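Side-chain contacts in PaaX domain-containing protein, C-domain protein (Mycobacterium tuberculosis, PDB 3KFW), which is of unknown function but is probably a PaaX-type DNA-binding transcriptional regulator: residues A[105-110]-A[115-120]; A[162-167]-A[196-201]; A[82-87]-A[202-207]. All coordinates share one frame; numbering follows the deposited sequence.

Interaction 1 (A[105-110]-A[115-120])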
loop_
_atom_site.group_PDB
_atom_site.type_symbol
_atom_site.label_atom_id
_atom_site.label_comp_id
_atom_site.label_asym_id
_atom_site.label_seq_id
_atom_site.Cartn_x
_atom_site.Cartn_y
_atom_site.Cartn_z
ATOM N N ALA A 105 -6.066 5.835 14.873
ATOM C CA ALA A 105 -5.654 5.298 16.188
ATOM C C ALA A 105 -4.558 4.284 15.984
ATOM O O ALA A 105 -3.647 4.224 16.781
ATOM C CB ALA A 105 -6.838 4.697 16.993
ATOM N N LEU A 106 -4.589 3.507 14.905
ATOM C CA LEU A 106 -3.427 2.641 14.634
ATOM C C LEU A 106 -2.117 3.445 14.505
ATOM O O LEU A 106 -1.134 3.052 15.130
ATOM C CB LEU A 106 -3.667 1.719 13.441
ATOM C CG LEU A 106 -2.465 0.865 13.055
ATOM C CD1 LEU A 106 -2.126 -0.088 14.190
ATOM C CD2 LEU A 106 -2.757 0.088 11.776
ATOM N N ARG A 107 -2.081 4.562 13.743
ATOM C CA ARG A 107 -0.821 5.348 13.615
ATOM C C ARG A 107 -0.442 5.837 15.013
ATOM O O ARG A 107 0.672 5.627 15.469
ATOM C CB ARG A 107 -0.857 6.581 12.644
ATOM C CG ARG A 107 -1.354 6.320 11.214
ATOM C CD ARG A 107 -1.064 7.463 10.181
ATOM N NE ARG A 107 0.363 7.621 10.131
ATOM C CZ ARG A 107 1.168 6.954 9.294
ATOM N NH1 ARG A 107 2.467 7.168 9.395
ATOM N NH2 ARG A 107 0.701 6.062 8.397
ATOM N N THR A 108 -1.371 6.481 15.686
ATOM C CA THR A 108 -1.137 6.949 17.040
ATOM C C THR A 108 -0.634 5.866 17.964
ATOM O O THR A 108 0.173 6.148 18.838
ATOM C CB THR A 108 -2.431 7.493 17.598
ATOM O OG1 THR A 108 -2.913 8.385 16.611
ATOM C CG2 THR A 108 -2.224 8.259 18.906
ATOM N N CYS A 109 -1.101 4.637 17.764
ATOM C CA CYS A 109 -0.637 3.511 18.554
ATOM C C CYS A 109 0.799 3.067 18.172
ATOM O O CYS A 109 1.619 2.825 19.043
ATOM C CB CYS A 109 -1.628 2.346 18.454
ATOM S SG CYS A 109 -1.200 0.939 19.486
HETATM N N MSE A 110 1.104 2.952 16.888
HETATM C CA MSE A 110 2.492 2.697 16.476
HETATM C C MSE A 110 3.470 3.771 16.995
HETATM O O MSE A 110 4.524 3.437 17.519
HETATM C CB MSE A 110 2.584 2.553 14.974
HETATM C CG MSE A 110 1.763 1.401 14.431
HETATM SE SE MSE A 110 2.387 -0.317 15.123
HETATM C CE MSE A 110 1.775 -1.451 13.678
ATOM N N PHE A 115 7.431 2.632 17.310
ATOM C CA PHE A 115 7.701 1.975 16.038
ATOM C C PHE A 115 7.861 3.026 14.948
ATOM O O PHE A 115 7.243 4.075 15.028
ATOM C CB PHE A 115 6.570 0.996 15.693
ATOM C CG PHE A 115 6.655 -0.302 16.467
ATOM C CD1 PHE A 115 6.235 -0.368 17.798
ATOM C CD2 PHE A 115 7.139 -1.441 15.876
ATOM C CE1 PHE A 115 6.325 -1.540 18.513
ATOM C CE2 PHE A 115 7.224 -2.624 16.595
ATOM C CZ PHE A 115 6.839 -2.667 17.910
ATOM N N GLY A 116 8.742 2.763 13.979
ATOM C CA GLY A 116 8.875 3.614 12.798
ATOM C C GLY A 116 8.288 2.911 11.577
ATOM O O GLY A 116 8.293 1.689 11.453
ATOM N N GLU A 117 7.764 3.697 10.676
ATOM C CA GLU A 117 7.171 3.167 9.495
ATOM C C GLU A 117 8.236 3.013 8.382
ATOM O O GLU A 117 8.699 4.024 7.820
ATOM C CB GLU A 117 6.024 4.093 9.067
ATOM C CG GLU A 117 5.280 3.630 7.848
ATOM C CD GLU A 117 4.026 4.399 7.666
ATOM O OE1 GLU A 117 3.049 3.820 7.157
ATOM O OE2 GLU A 117 3.995 5.590 8.077
ATOM N N LEU A 118 8.617 1.766 8.076
ATOM C CA LEU A 118 9.538 1.504 6.974
ATOM C C LEU A 118 8.892 1.886 5.667
ATOM O O LEU A 118 9.582 2.241 4.706
ATOM C CB LEU A 118 9.971 0.037 6.919
ATOM C CG LEU A 118 10.927 -0.396 5.760
ATOM C CD1 LEU A 118 12.277 0.387 5.638
ATOM C CD2 LEU A 118 11.205 -1.890 5.810
ATOM N N ARG A 119 7.555 1.822 5.623
ATOM C CA ARG A 119 6.806 1.965 4.355
ATOM C C ARG A 119 5.397 1.597 4.667
ATOM O O ARG A 119 5.108 1.117 5.779
ATOM C CB ARG A 119 7.420 1.075 3.258
ATOM C CG ARG A 119 7.279 -0.453 3.383
ATOM C CD ARG A 119 7.050 -1.121 1.956
ATOM N NE ARG A 119 5.600 -1.247 1.792
ATOM C CZ ARG A 119 4.897 -1.100 0.659
ATOM N NH1 ARG A 119 5.480 -0.866 -0.514
ATOM N NH2 ARG A 119 3.580 -1.206 0.720
ATOM N N GLU A 120 4.487 1.856 3.763
ATOM C CA GLU A 120 3.047 1.577 4.037
ATOM C C GLU A 120 2.845 0.138 4.612
ATOM O O GLU A 120 3.124 -0.879 3.919
ATOM C CB GLU A 120 2.172 1.827 2.776
#

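Interaction 2 (A[162-167]-A[196-201])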
loop_
_atom_site.group_PDB
_atom_site.type_symbol
_atom_site.label_atom_id
_atom_site.label_comp_id
_atom_site.label_asym_id
_atom_site.label_seq_id
_atom_site.Cartn_x
_atom_site.Cartn_y
_atom_site.Cartn_z
ATOM N N SER A 162 18.725 12.780 12.260
ATOM C CA SER A 162 19.439 14.073 12.293
ATOM C C SER A 162 18.478 15.208 12.710
ATOM O O SER A 162 18.877 16.104 13.437
ATOM C CB SER A 162 20.074 14.382 10.967
ATOM O OG SER A 162 19.042 14.451 9.990
ATOM N N GLY A 163 17.213 15.153 12.285
ATOM C CA GLY A 163 16.228 16.196 12.635
ATOM C C GLY A 163 15.837 16.176 14.095
ATOM O O GLY A 163 15.475 17.218 14.668
ATOM N N TRP A 164 15.880 14.996 14.705
ATOM C CA TRP A 164 15.463 14.872 16.085
ATOM C C TRP A 164 16.596 15.318 17.002
ATOM O O TRP A 164 16.339 15.859 18.068
ATOM C CB TRP A 164 15.138 13.431 16.414
ATOM C CG TRP A 164 14.428 13.210 17.755
ATOM C CD1 TRP A 164 13.048 13.024 17.966
ATOM C CD2 TRP A 164 15.056 13.065 19.052
ATOM N NE1 TRP A 164 12.816 12.820 19.332
ATOM C CE2 TRP A 164 14.023 12.842 20.008
ATOM C CE3 TRP A 164 16.378 13.144 19.499
ATOM C CZ2 TRP A 164 14.288 12.675 21.354
ATOM C CZ3 TRP A 164 16.645 12.976 20.874
ATOM C CH2 TRP A 164 15.599 12.743 21.779
ATOM N N THR A 165 17.821 15.018 16.567
ATOM C CA THR A 165 19.097 15.496 17.094
ATOM C C THR A 165 19.168 17.023 17.021
ATOM O O THR A 165 19.375 17.661 18.059
ATOM C CB THR A 165 20.274 14.869 16.248
ATOM O OG1 THR A 165 20.320 13.454 16.486
ATOM C CG2 THR A 165 21.659 15.532 16.520
ATOM N N GLU A 166 18.984 17.606 15.824
ATOM C CA GLU A 166 18.959 19.072 15.679
ATOM C C GLU A 166 17.916 19.750 16.597
ATOM O O GLU A 166 18.207 20.781 17.221
ATOM C CB GLU A 166 18.758 19.507 14.217
ATOM C CG GLU A 166 18.880 21.049 13.971
ATOM C CD GLU A 166 19.432 21.426 12.548
ATOM O OE1 GLU A 166 20.666 21.731 12.414
ATOM O OE2 GLU A 166 18.637 21.401 11.561
ATOM N N ALA A 167 16.729 19.155 16.713
ATOM C CA ALA A 167 15.643 19.734 17.548
ATOM C C ALA A 167 15.977 19.646 18.996
ATOM O O ALA A 167 15.577 20.530 19.758
ATOM C CB ALA A 167 14.270 19.089 17.291
ATOM N N LEU A 196 9.012 12.177 24.358
ATOM C CA LEU A 196 7.868 11.306 24.128
ATOM C C LEU A 196 8.010 10.608 22.803
ATOM O O LEU A 196 7.489 9.483 22.644
ATOM C CB LEU A 196 6.547 12.095 24.147
ATOM C CG LEU A 196 5.878 12.388 25.512
ATOM C CD1 LEU A 196 4.541 13.088 25.246
ATOM C CD2 LEU A 196 5.660 11.140 26.351
ATOM N N THR A 197 8.695 11.290 21.872
ATOM C CA THR A 197 8.942 10.786 20.533
ATOM C C THR A 197 10.295 10.111 20.392
ATOM O O THR A 197 10.664 9.741 19.280
ATOM C CB THR A 197 8.849 11.896 19.411
ATOM O OG1 THR A 197 10.037 12.666 19.387
ATOM C CG2 THR A 197 7.603 12.837 19.566
ATOM N N ASP A 198 11.049 9.977 21.502
ATOM C CA ASP A 198 12.380 9.402 21.454
ATOM C C ASP A 198 12.311 7.971 20.901
ATOM O O ASP A 198 11.535 7.136 21.418
ATOM C CB ASP A 198 12.977 9.373 22.848
ATOM C CG ASP A 198 14.489 8.976 22.859
ATOM O OD1 ASP A 198 15.032 8.287 21.946
ATOM O OD2 ASP A 198 15.149 9.379 23.822
ATOM N N PRO A 199 13.125 7.674 19.858
ATOM C CA PRO A 199 13.046 6.308 19.367
ATOM C C PRO A 199 13.706 5.276 20.268
ATOM O O PRO A 199 13.589 4.092 19.987
ATOM C CB PRO A 199 13.697 6.379 17.986
ATOM C CG PRO A 199 14.502 7.597 18.007
ATOM C CD PRO A 199 13.795 8.550 18.888
HETATM N N MSE A 200 14.373 5.716 21.349
HETATM C CA MSE A 200 14.822 4.813 22.414
HETATM C C MSE A 200 15.723 3.760 21.855
HETATM O O MSE A 200 15.502 2.574 22.114
HETATM C CB MSE A 200 13.613 4.099 22.978
HETATM C CG MSE A 200 13.619 3.992 24.411
HETATM SE SE MSE A 200 13.535 5.825 24.985
HETATM C CE MSE A 200 11.611 6.039 25.178
ATOM N N LEU A 201 16.711 4.192 21.064
ATOM C CA LEU A 201 17.536 3.278 20.302
ATOM C C LEU A 201 18.571 2.634 21.216
ATOM O O LEU A 201 19.063 3.276 22.139
ATOM C CB LEU A 201 18.231 4.023 19.138
ATOM C CG LEU A 201 17.426 4.465 17.895
ATOM C CD1 LEU A 201 18.252 5.247 16.920
ATOM C CD2 LEU A 201 16.820 3.290 17.133
#

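Interaction 3 (A[82-87]-A[202-207])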
loop_
_atom_site.group_PDB
_atom_site.type_symbol
_atom_site.label_atom_id
_atom_site.label_comp_id
_atom_site.label_asym_id
_atom_site.label_seq_id
_atom_site.Cartn_x
_atom_site.Cartn_y
_atom_site.Cartn_z
ATOM N N ARG A 82 16.746 -3.232 27.323
ATOM C CA ARG A 82 17.622 -4.402 27.475
ATOM C C ARG A 82 18.825 -4.307 26.506
ATOM O O ARG A 82 18.643 -3.840 25.341
ATOM C CB ARG A 82 16.824 -5.694 27.195
ATOM C CG ARG A 82 15.972 -6.217 28.376
ATOM C CD ARG A 82 15.168 -7.488 28.014
ATOM N NE ARG A 82 14.090 -7.216 27.059
ATOM C CZ ARG A 82 14.132 -7.482 25.752
ATOM N NH1 ARG A 82 13.090 -7.180 24.992
ATOM N NH2 ARG A 82 15.200 -8.054 25.207
ATOM N N ALA A 83 20.020 -4.733 26.963
ATOM C CA ALA A 83 21.187 -4.926 26.059
ATOM C C ALA A 83 20.758 -5.610 24.756
ATOM O O ALA A 83 20.013 -6.589 24.779
ATOM C CB ALA A 83 22.293 -5.718 26.727
ATOM N N TRP A 84 21.205 -5.092 23.621
ATOM C CA TRP A 84 20.593 -5.486 22.337
ATOM C C TRP A 84 21.423 -6.470 21.513
ATOM O O TRP A 84 22.644 -6.400 21.490
ATOM C CB TRP A 84 20.237 -4.232 21.519
ATOM C CG TRP A 84 19.486 -4.411 20.231
ATOM C CD1 TRP A 84 18.176 -4.769 20.082
ATOM C CD2 TRP A 84 19.989 -4.170 18.907
ATOM N NE1 TRP A 84 17.824 -4.770 18.734
ATOM C CE2 TRP A 84 18.920 -4.407 17.997
ATOM C CE3 TRP A 84 21.241 -3.775 18.399
ATOM C CZ2 TRP A 84 19.060 -4.247 16.616
ATOM C CZ3 TRP A 84 21.397 -3.648 17.034
ATOM C CH2 TRP A 84 20.307 -3.885 16.151
ATOM N N HIS A 85 20.732 -7.370 20.818
ATOM C CA HIS A 85 21.391 -8.445 20.100
ATOM C C HIS A 85 21.034 -8.536 18.632
ATOM O O HIS A 85 21.246 -9.569 18.027
ATOM C CB HIS A 85 21.181 -9.773 20.816
ATOM C CG HIS A 85 21.943 -9.863 22.091
ATOM N ND1 HIS A 85 23.314 -10.030 22.125
ATOM C CD2 HIS A 85 21.539 -9.782 23.380
ATOM C CE1 HIS A 85 23.723 -10.055 23.382
ATOM N NE2 HIS A 85 22.665 -9.905 24.162
ATOM N N GLY A 86 20.523 -7.449 18.061
ATOM C CA GLY A 86 20.412 -7.310 16.591
ATOM C C GLY A 86 19.039 -7.560 16.017
ATOM O O GLY A 86 18.836 -7.453 14.791
ATOM N N ASN A 87 18.097 -7.896 16.899
ATOM C CA ASN A 87 16.754 -8.266 16.500
ATOM C C ASN A 87 15.801 -7.088 16.531
ATOM O O ASN A 87 15.933 -6.213 17.392
ATOM C CB ASN A 87 16.212 -9.380 17.368
ATOM C CG ASN A 87 16.915 -10.689 17.126
ATOM O OD1 ASN A 87 16.649 -11.387 16.153
ATOM N ND2 ASN A 87 17.808 -11.041 18.027
ATOM N N PRO A 202 18.947 1.378 20.945
ATOM C CA PRO A 202 20.032 0.810 21.746
ATOM C C PRO A 202 21.382 1.469 21.436
ATOM O O PRO A 202 21.611 1.881 20.290
ATOM C CB PRO A 202 20.084 -0.632 21.261
ATOM C CG PRO A 202 19.647 -0.558 19.836
ATOM C CD PRO A 202 18.692 0.592 19.721
ATOM N N ALA A 203 22.252 1.542 22.456
ATOM C CA ALA A 203 23.674 1.969 22.346
ATOM C C ALA A 203 24.312 1.919 20.953
ATOM O O ALA A 203 24.693 2.947 20.434
ATOM C CB ALA A 203 24.520 1.180 23.302
ATOM N N GLU A 204 24.403 0.734 20.357
ATOM C CA GLU A 204 25.104 0.509 19.077
ATOM C C GLU A 204 24.575 1.332 17.915
ATOM O O GLU A 204 25.244 1.447 16.881
ATOM C CB GLU A 204 24.997 -0.954 18.641
ATOM C CG GLU A 204 25.584 -1.953 19.604
ATOM C CD GLU A 204 24.627 -2.351 20.760
ATOM O OE1 GLU A 204 24.193 -1.490 21.595
ATOM O OE2 GLU A 204 24.322 -3.565 20.825
ATOM N N LEU A 205 23.350 1.853 18.043
ATOM C CA LEU A 205 22.730 2.505 16.892
ATOM C C LEU A 205 22.659 3.990 17.097
ATOM O O LEU A 205 22.358 4.710 16.153
ATOM C CB LEU A 205 21.334 1.941 16.580
ATOM C CG LEU A 205 21.255 0.426 16.460
ATOM C CD1 LEU A 205 19.878 0.022 16.170
ATOM C CD2 LEU A 205 22.216 -0.123 15.352
ATOM N N LEU A 206 22.920 4.432 18.330
ATOM C CA LEU A 206 22.885 5.859 18.686
ATOM C C LEU A 206 24.089 6.539 18.028
ATOM O O LEU A 206 25.208 6.096 18.233
ATOM C CB LEU A 206 22.995 6.050 20.188
ATOM C CG LEU A 206 21.812 5.679 21.084
ATOM C CD1 LEU A 206 22.244 5.781 22.607
ATOM C CD2 LEU A 206 20.563 6.525 20.796
ATOM N N PRO A 207 23.846 7.614 17.246
ATOM C CA PRO A 207 24.925 8.482 16.779
ATOM C C PRO A 207 25.499 9.276 17.977
ATOM O O PRO A 207 24.781 9.487 18.966
ATOM C CB PRO A 207 24.245 9.385 15.743
ATOM C CG PRO A 207 22.766 8.958 15.678
ATOM C CD PRO A 207 22.503 8.120 16.883
#

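Interaction 1 (A[105-110]-A[115-120])
Arg107, on helix 100-112, reaches across to Glu117 on strand 116-119, at one edge of this chain's antiparallel sheet, and closes a salt bridge at its guanidinium edge. NH1 does most of the work: Arg107 NH1 lies 2.6 Å from Glu117 OE2, the N-H line is fairly straight at 164°, and the oxygen sits in the guanidinium plane. It is met on its syn side, though out of the carboxylate plane; the two flat groups are turned 36° apart. The second nitrogen is held less firmly: Arg107 NH2 makes only weak bonds to the two oxygens, the one to Glu117 OE1 being 3.5 Å long. Arg107 bends at chi3, and its guanidinium comes nearer to the strand, where Glu117, extended with CG anti to its backbone N (-178°), meets it at about a right angle.

Nearer the helix end, Phe115 N donates to Met110 O at 3.0 Å, closing the turn from helix into strand. The selenomethionine SE of Met110 lies obliquely, 5.0 Å from the centroid of the Phe115 ring, a Met-aromatic contact; both side chains also touch Leu91 of strand 88-93, so the pair packs against the sheet of the Cas2-like region. Trp123 also touches Arg107, Met110 and Glu117. Arg107 of the third subunit brings a like charge close to Arg107 NH2, so the carboxylate of Glu117 probably offsets positive charge gathered at this subunit interface.

Interaction 2 (A[162-167]-A[196-201])
Trp164, on helix 161-177, meets Thr197, Asp198 and Pro199 in the loop that follows helix 181-195. The tryptophan is the residue of 162-167 that carries the contact, and its indole leaves the helix with CG anti to the backbone N (chi1 -169°), which carries the ring out to that loop. At the five-membered end, Trp164 NE1 donates to Thr197 OG1 over 2.8 Å. The oxygen lies in the ring plane, yet the N-H is bent at 143°. Thr197 OG1 also has a hydrogen bond to His194 O, so the hydroxyl links the indole to the C-terminal end of helix 181-195.

The two helices 161-177 and 181-195, with the loop after them, belong to the all-helical C-terminal part of this PaaX-type chain, and the ring is wedged among their side chains: His194 and Trp210 both stack with it. His194 NE2 is hydrogen-bonded to Trp164 O as well.

Farther along the indole, its six-membered ring packs against Asp198, with Trp164 CZ2 at 3.8 Å from Asp198 CA and Asp198 CB close by. Ring and carboxylate planes are 43° apart. The acid's charged end is engaged by other groups, Asp198 OD2 in a salt bridge with Arg216 and Asp198 OD1 accepting from Met200 N at 2.7 Å, from above the carboxylate plane, an Asx turn. Pro199 comes over one face of the indole, where Pro199 CD lies 4.4 Å from Trp164 NE1. One residue on from the tryptophan, Thr165 touches Trp210 too.

Interaction 3 (A[82-87]-A[202-207])
This is a CH-pi contact in which the indole of Trp84, in the loop leading into strand 88-93 of the Cas2-like region, lies against Pro202 and Leu205 of the loop between helices 181-195 and 212-234. It thus joins the central sheet region to the C-terminal helical part of the PaaX-type chain. With chi1 near 180° (-174°), the indole points away from its own backbone N and lies against the proline. Pro202 CG sits over the five-membered ring, 4.1 Å from its centroid, and the closest approach of the pair is Trp84 CB to Pro202 CB at 3.6 Å. Leu205, on a short 3-10 turn, crosses the indole at about a right angle and lays CD1 over the six-membered ring, 4.3 Å from its centroid. Across the ring, on the opposite face, Gly86 N lies 3.4 Å above the plane. Glu204 OE2 comes to the ring edge, near its plane, the carboxylate turned 71° from the indole. Pro126 and Pro151 also touch Trp84, and Trp88 meets it with the ring planes nearly perpendicular. The indole's own polar atom is used within its loop: Trp84 NE1 donates to Asn87 O at 2.7 Å, with an N-H angle of 146°.

How the interactions relate
From the N terminus, residues 82-87 come first, and their contact with 202-207 closes the longest loop, tying the entry to strand 88-93 of the Cas2-like region to the loop before helix 212-234. Interactions 1 and 2 nest inside it, one after the other: interaction 1 closes the tight helix-to-strand connection of the Cas2-like region, and interaction 2 then joins helix 161-177 to the loop after helix 181-195. None of the three loops cross. Segments 196-201 and 202-207 are consecutive, and interactions 2 and 3 touch, Leu201 O lying 3.8 Å from Leu206 CG. Interaction 1 stands apart, its centre about 16 Å from that of interaction 2 and about 21 Å from that of interaction 3, but interactions 1 and 2 both touch the third subunit.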